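Local atomic coordinates of alpha-galactosidase (Umbelopsis vinacea, PDB entry 3A5V), a protein that hydrolyses terminal alpha-galactosyl residues from galactosides as a tetrameric, N-glycosylated glycoside hydrolase of family 27. Residues 52-65 with 100-114. Sequence-based numbering, arbitrary orientation. Where two conformers were deposited one is given.
Sequences DCWQKNERESSKTL and TCGGHIASLGYEDID. With MAN (alpha-D-mannopyranose), chain B; MAN (alpha-D-mannopyranose), chain C.
Residues 52-65, an irregular loop, run beside the chain of 100-114, so that the CA atoms of Asp52 and Gly102 lie 6.6 Å apart at one end, while Thr64 sits beside Ile113, in the first turn of helix 111-121, at the other. Near the latter end the Arg59 guanidinium meets Asp114 end-on, NH1 to OD1 at 2.8 Å and NH2 to OD2 likewise, both on syn lone pairs with the two planes nearly coplanar. NH2 also reaches Ala106 O, and NH1 binds Lys63 O. Tyr110 lies flat on one face of the guanidinium, planes 8° apart and centres 3.9 Å, while Leu65 CB covers the opposite face; with its edge bonded and both faces packed, the group can hardly turn. Replacing Arg59 by an alanine would probably leave the Asp114 carboxylate without its charged mate and one face of the Tyr110 ring without its stacked partner. Ser107 OG takes the anti lone pair of Asp114 OD2 and is itself bonded to Ser94.

At the other end Asp52 has CG anti to the backbone N (chi1 -154°), which turns its carboxylate toward 100-104: Asp52 OD1 takes Thr100 OG1 on its syn lone pair at 2.8 Å, and Asp52 OD2 takes Gly102 N at 2.7 Å. His104 ND1 reaches Asp52 OD1 from above the carboxylate plane at 3.3 Å. Between the two ends, Leu65 CD2 packs on Ile105 CB at 3.8 Å. Two mannoses border the contact, one held through O2 by Asn57 ND2 and Glu58 OE2, the other giving O6 to Gly103 O.

Asp52 OD2 also binds a Tris molecule, consistent with a place at the active-site mouth of the (beta/alpha)8 barrel, where the segments that follow strands 47-49 and 89-95 pack against each other.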
loop_
_atom_site.group_PDB
_atom_site.type_symbol
_atom_site.label_atom_id
_atom_site.label_comp_id
_atom_site.label_asym_id
_atom_site.label_seq_id
_atom_site.Cartn_x
_atom_site.Cartn_y
_atom_site.Cartn_z
ATOM N N ASP A 52 14.385 23.492 -16.548
ATOM C CA ASP A 52 14.478 22.594 -17.705
ATOM C C ASP A 52 14.628 23.401 -19.016
ATOM O O ASP A 52 14.286 24.588 -19.064
ATOM C CB ASP A 52 13.185 21.759 -17.773
ATOM C CG ASP A 52 13.349 20.388 -18.470
ATOM O OD1 ASP A 52 14.451 20.057 -18.988
ATOM O OD2 ASP A 52 12.333 19.631 -18.473
ATOM N N CYS A 53 15.105 22.734 -20.072
ATOM C CA CYS A 53 15.134 23.253 -21.469
ATOM C C CYS A 53 16.371 24.120 -21.779
ATOM O O CYS A 53 16.381 24.847 -22.775
ATOM C CB CYS A 53 13.808 23.950 -21.834
ATOM S SG CYS A 53 13.321 23.795 -23.575
ATOM N N TRP A 54 17.416 24.005 -20.952
ATOM C CA TRP A 54 18.721 24.626 -21.236
ATOM C C TRP A 54 19.594 23.737 -22.133
ATOM O O TRP A 54 20.549 24.221 -22.727
ATOM C CB TRP A 54 19.491 24.946 -19.939
ATOM C CG TRP A 54 19.792 23.740 -19.058
ATOM C CD1 TRP A 54 19.046 23.304 -17.981
ATOM C CD2 TRP A 54 20.903 22.834 -19.161
ATOM N NE1 TRP A 54 19.613 22.190 -17.432
ATOM C CE2 TRP A 54 20.757 21.876 -18.123
ATOM C CE3 TRP A 54 22.012 22.737 -20.026
ATOM C CZ2 TRP A 54 21.678 20.831 -17.924
ATOM C CZ3 TRP A 54 22.914 21.694 -19.844
ATOM C CH2 TRP A 54 22.741 20.747 -18.804
ATOM N N GLN A 55 19.242 22.452 -22.218
ATOM C CA GLN A 55 20.110 21.405 -22.761
ATOM C C GLN A 55 20.271 21.468 -24.279
ATOM O O GLN A 55 19.330 21.768 -25.002
ATOM C CB GLN A 55 19.591 20.003 -22.384
ATOM C CG GLN A 55 19.544 19.698 -20.877
ATOM C CD GLN A 55 18.247 20.167 -20.208
ATOM O OE1 GLN A 55 17.500 20.962 -20.769
ATOM N NE2 GLN A 55 17.975 19.652 -19.013
ATOM N N LYS A 56 21.486 21.170 -24.735
ATOM C CA LYS A 56 21.742 20.860 -26.136
ATOM C C LYS A 56 21.040 19.538 -26.478
ATOM O O LYS A 56 20.756 18.714 -25.584
ATOM C CB LYS A 56 23.261 20.753 -26.359
ATOM C CG LYS A 56 23.709 20.813 -27.819
ATOM C CD LYS A 56 25.224 21.000 -27.904
ATOM C CE LYS A 56 25.732 20.741 -29.325
ATOM N NZ LYS A 56 27.170 21.092 -29.402
ATOM N N ASN A 57 20.741 19.337 -27.761
ATOM C CA ASN A 57 19.947 18.178 -28.199
ATOM C C ASN A 57 20.633 16.818 -28.033
ATOM O O ASN A 57 19.955 15.795 -27.950
ATOM C CB ASN A 57 19.482 18.353 -29.652
ATOM C CG ASN A 57 20.633 18.239 -30.636
ATOM O OD1 ASN A 57 21.647 18.927 -30.494
ATOM N ND2 ASN A 57 20.496 17.350 -31.626
ATOM N N GLU A 58 21.965 16.804 -27.988
ATOM C CA GLU A 58 22.718 15.569 -27.806
ATOM C C GLU A 58 23.980 15.833 -26.999
ATOM O O GLU A 58 24.468 16.960 -26.975
ATOM C CB GLU A 58 23.072 14.914 -29.160
ATOM C CG GLU A 58 21.847 14.419 -29.998
ATOM C CD GLU A 58 20.969 13.344 -29.299
ATOM O OE1 GLU A 58 21.499 12.520 -28.514
ATOM O OE2 GLU A 58 19.734 13.320 -29.550
ATOM N N ARG A 59 24.483 14.795 -26.330
ATOM C CA ARG A 59 25.766 14.844 -25.630
ATOM C C ARG A 59 26.934 14.947 -26.618
ATOM O O ARG A 59 26.809 14.571 -27.787
ATOM C CB ARG A 59 25.953 13.606 -24.750
ATOM C CG ARG A 59 25.018 13.560 -23.548
ATOM C CD ARG A 59 25.230 12.319 -22.660
ATOM N NE ARG A 59 24.354 12.415 -21.493
ATOM C CZ ARG A 59 24.652 13.077 -20.375
ATOM N NH1 ARG A 59 25.851 13.649 -20.214
ATOM N NH2 ARG A 59 23.757 13.137 -19.388
ATOM N N GLU A 60 28.053 15.472 -26.133
ATOM C CA GLU A 60 29.289 15.526 -26.900
ATOM C C GLU A 60 29.852 14.107 -27.038
ATOM O O GLU A 60 29.456 13.189 -26.303
ATOM C CB GLU A 60 30.301 16.444 -26.195
ATOM C CG GLU A 60 29.791 17.877 -25.949
ATOM C CD GLU A 60 29.348 18.568 -27.240
ATOM O OE1 GLU A 60 30.146 18.587 -28.196
ATOM O OE2 GLU A 60 28.210 19.087 -27.317
ATOM N N SER A 61 30.770 13.921 -27.986
ATOM C CA SER A 61 31.518 12.656 -28.084
ATOM C C SER A 61 32.190 12.324 -26.770
ATOM O O SER A 61 32.289 11.158 -26.404
ATOM C CB SER A 61 32.575 12.723 -29.193
ATOM O OG SER A 61 31.939 12.697 -30.455
ATOM N N SER A 62 32.640 13.359 -26.068
ATOM C CA SER A 62 33.239 13.234 -24.742
ATOM C C SER A 62 32.224 12.773 -23.663
ATOM O O SER A 62 32.619 12.470 -22.539
ATOM C CB SER A 62 33.834 14.583 -24.322
ATOM O OG SER A 62 32.819 15.426 -23.764
ATOM N N LYS A 63 30.933 12.745 -24.023
ATOM C CA LYS A 63 29.822 12.342 -23.130
ATOM C C LYS A 63 29.270 13.460 -22.241
ATOM O O LYS A 63 28.255 13.263 -21.570
ATOM C CB LYS A 63 30.178 11.134 -22.249
ATOM C CG LYS A 63 30.339 9.810 -22.989
ATOM C CD LYS A 63 30.577 8.700 -21.970
ATOM C CE LYS A 63 31.021 7.420 -22.637
ATOM N NZ LYS A 63 31.032 6.288 -21.667
ATOM N N THR A 64 29.916 14.621 -22.219
ATOM C CA THR A 64 29.345 15.739 -21.468
ATOM C C THR A 64 28.127 16.314 -22.196
ATOM O O THR A 64 27.961 16.140 -23.422
ATOM C CB THR A 64 30.360 16.862 -21.098
ATOM O OG1 THR A 64 30.710 17.602 -22.264
ATOM C CG2 THR A 64 31.610 16.287 -20.484
ATOM N N LEU A 65 27.250 16.954 -21.431
ATOM C CA LEU A 65 26.071 17.569 -22.007
ATOM C C LEU A 65 26.220 19.077 -21.852
ATOM O O LEU A 65 26.209 19.614 -20.733
ATOM C CB LEU A 65 24.781 17.066 -21.334
ATOM C CG LEU A 65 23.468 17.606 -21.926
ATOM C CD1 LEU A 65 23.266 17.172 -23.390
ATOM C CD2 LEU A 65 22.276 17.177 -21.075
ATOM N N THR A 100 14.649 14.445 -19.059
ATOM C CA THR A 100 14.026 15.358 -18.108
ATOM C C THR A 100 12.520 15.323 -18.323
ATOM O O THR A 100 12.035 14.714 -19.290
ATOM C CB THR A 100 14.533 16.813 -18.270
ATOM O OG1 THR A 100 14.139 17.319 -19.554
ATOM C CG2 THR A 100 16.055 16.897 -18.093
ATOM N N CYS A 101 11.772 15.986 -17.438
ATOM C CA CYS A 101 10.322 16.026 -17.586
ATOM C C CYS A 101 9.913 16.674 -18.907
ATOM O O CYS A 101 8.887 16.297 -19.495
ATOM C CB CYS A 101 9.645 16.682 -16.361
ATOM S SG CYS A 101 9.943 15.738 -14.798
ATOM N N GLY A 102 10.747 17.589 -19.407
ATOM C CA GLY A 102 10.516 18.234 -20.701
ATOM C C GLY A 102 10.998 17.432 -21.901
ATOM O O GLY A 102 10.882 17.894 -23.044
ATOM N N GLY A 103 11.560 16.244 -21.650
ATOM C CA GLY A 103 12.023 15.367 -22.731
ATOM C C GLY A 103 13.451 15.591 -23.206
ATOM O O GLY A 103 13.849 15.063 -24.243
ATOM N N HIS A 104 14.237 16.356 -22.448
ATOM C CA HIS A 104 15.652 16.583 -22.774
ATOM C C HIS A 104 16.569 15.536 -22.142
ATOM O O HIS A 104 16.160 14.813 -21.240
ATOM C CB HIS A 104 16.034 18.010 -22.384
ATOM C CG HIS A 104 15.100 19.020 -22.971
ATOM N ND1 HIS A 104 14.144 19.676 -22.225
ATOM C CD2 HIS A 104 14.890 19.386 -24.256
ATOM C CE1 HIS A 104 13.416 20.438 -23.020
ATOM N NE2 HIS A 104 13.860 20.297 -24.255
ATOM N N ILE A 105 17.804 15.448 -22.628
ATOM C CA ILE A 105 18.788 14.503 -22.085
ATOM C C ILE A 105 18.999 14.760 -20.591
ATOM O O ILE A 105 19.207 15.904 -20.183
ATOM C CB ILE A 105 20.153 14.582 -22.841
ATOM C CG1 ILE A 105 19.959 14.386 -24.359
ATOM C CG2 ILE A 105 21.185 13.607 -22.247
ATOM C CD1 ILE A 105 19.509 12.998 -24.772
ATOM N N ALA A 106 18.933 13.688 -19.795
ATOM C CA ALA A 106 19.110 13.774 -18.338
ATOM C C ALA A 106 20.260 12.858 -17.852
ATOM O O ALA A 106 20.994 12.302 -18.668
ATOM C CB ALA A 106 17.791 13.449 -17.628
ATOM N N SER A 107 20.413 12.704 -16.535
ATOM C CA SER A 107 21.700 12.286 -15.965
ATOM C C SER A 107 21.841 10.855 -15.443
ATOM O O SER A 107 22.926 10.501 -14.972
ATOM C CB SER A 107 22.125 13.263 -14.852
ATOM O OG SER A 107 22.057 14.614 -15.308
ATOM N N LEU A 108 20.786 10.035 -15.503
ATOM C CA LEU A 108 20.890 8.659 -14.976
ATOM C C LEU A 108 22.008 7.892 -15.688
ATOM O O LEU A 108 21.985 7.766 -16.912
ATOM C CB LEU A 108 19.571 7.892 -15.135
ATOM C CG LEU A 108 19.490 6.495 -14.495
ATOM C CD1 LEU A 108 19.521 6.614 -12.964
ATOM C CD2 LEU A 108 18.216 5.766 -14.974
ATOM N N GLY A 109 22.974 7.386 -14.928
ATOM C CA GLY A 109 24.102 6.674 -15.520
ATOM C C GLY A 109 25.227 7.594 -15.971
ATOM O O GLY A 109 26.295 7.115 -16.338
ATOM N N TYR A 110 24.995 8.908 -15.926
ATOM C CA TYR A 110 26.014 9.904 -16.272
ATOM C C TYR A 110 26.306 10.837 -15.107
ATOM O O TYR A 110 26.777 11.953 -15.320
ATOM C CB TYR A 110 25.559 10.753 -17.483
ATOM C CG TYR A 110 25.482 9.993 -18.785
ATOM C CD1 TYR A 110 24.393 9.166 -19.064
ATOM C CD2 TYR A 110 26.502 10.101 -19.740
ATOM C CE1 TYR A 110 24.324 8.444 -20.259
ATOM C CE2 TYR A 110 26.444 9.400 -20.944
ATOM C CZ TYR A 110 25.348 8.577 -21.197
ATOM O OH TYR A 110 25.273 7.874 -22.374
ATOM N N GLU A 111 26.042 10.386 -13.880
ATOM C CA GLU A 111 26.055 11.292 -12.722
ATOM C C GLU A 111 27.440 11.939 -12.498
ATOM O O GLU A 111 27.524 13.145 -12.294
ATOM C CB GLU A 111 25.575 10.588 -11.447
ATOM C CG GLU A 111 24.098 10.119 -11.462
ATOM C CD GLU A 111 23.897 8.718 -12.065
ATOM O OE1 GLU A 111 24.860 8.171 -12.650
ATOM O OE2 GLU A 111 22.764 8.173 -11.946
ATOM N N ASP A 112 28.510 11.141 -12.537
ATOM C CA ASP A 112 29.871 11.671 -12.326
ATOM C C ASP A 112 30.237 12.719 -13.369
ATOM O O ASP A 112 30.689 13.810 -13.033
ATOM C CB ASP A 112 30.919 10.548 -12.322
ATOM C CG ASP A 112 30.952 9.795 -11.000
ATOM O OD1 ASP A 112 30.267 10.216 -10.043
ATOM O OD2 ASP A 112 31.665 8.780 -10.911
ATOM N N ILE A 113 30.013 12.371 -14.625
ATOM C CA ILE A 113 30.282 13.251 -15.760
ATOM C C ILE A 113 29.501 14.575 -15.668
ATOM O O ILE A 113 30.078 15.655 -15.847
ATOM C CB ILE A 113 29.984 12.518 -17.080
ATOM C CG1 ILE A 113 31.087 11.462 -17.333
ATOM C CG2 ILE A 113 29.894 13.498 -18.251
ATOM C CD1 ILE A 113 30.720 10.426 -18.398
ATOM N N ASP A 114 28.204 14.494 -15.381
ATOM C CA ASP A 114 27.387 15.707 -15.330
ATOM C C ASP A 114 27.751 16.598 -14.138
ATOM O O ASP A 114 27.840 17.829 -14.278
ATOM C CB ASP A 114 25.888 15.375 -15.371
ATOM C CG ASP A 114 25.437 14.861 -16.736
ATOM O OD1 ASP A 114 26.263 14.826 -17.691
ATOM O OD2 ASP A 114 24.246 14.499 -16.864
HETATM C C1 MAN B . 15.095 15.789 -29.751
HETATM C C2 MAN B . 14.113 16.844 -29.232
HETATM C C3 MAN B . 14.760 17.735 -28.166
HETATM C C4 MAN B . 15.548 16.943 -27.121
HETATM C C5 MAN B . 16.371 15.810 -27.750
HETATM C C6 MAN B . 17.018 14.902 -26.709
HETATM O O2 MAN B . 12.958 16.231 -28.688
HETATM O O3 MAN B . 13.764 18.501 -27.519
HETATM O O4 MAN B . 16.406 17.849 -26.466
HETATM O O5 MAN B . 15.585 15.033 -28.655
HETATM O O6 MAN B . 16.034 14.190 -25.988
HETATM C C1 MAN C . 17.977 14.320 -33.100
HETATM C C2 MAN C . 17.561 14.793 -31.693
HETATM C C3 MAN C . 16.390 15.792 -31.743
HETATM C C4 MAN C . 16.633 16.884 -32.786
HETATM C C5 MAN C . 17.086 16.293 -34.128
HETATM C C6 MAN C . 17.407 17.379 -35.157
HETATM O O2 MAN C . 18.663 15.358 -31.014
HETATM O O3 MAN C . 16.163 16.424 -30.495
HETATM O O4 MAN C . 15.438 17.616 -32.948
HETATM O O5 MAN C . 18.207 15.428 -33.958
HETATM O O6 MAN C . 18.568 18.087 -34.773
HETATM O O HOH W 1 20.047 17.381 -18.160
HETATM O O HOH W 2 18.419 17.529 -24.699
HETATM O O HOH W 3 27.752 16.880 -18.619
#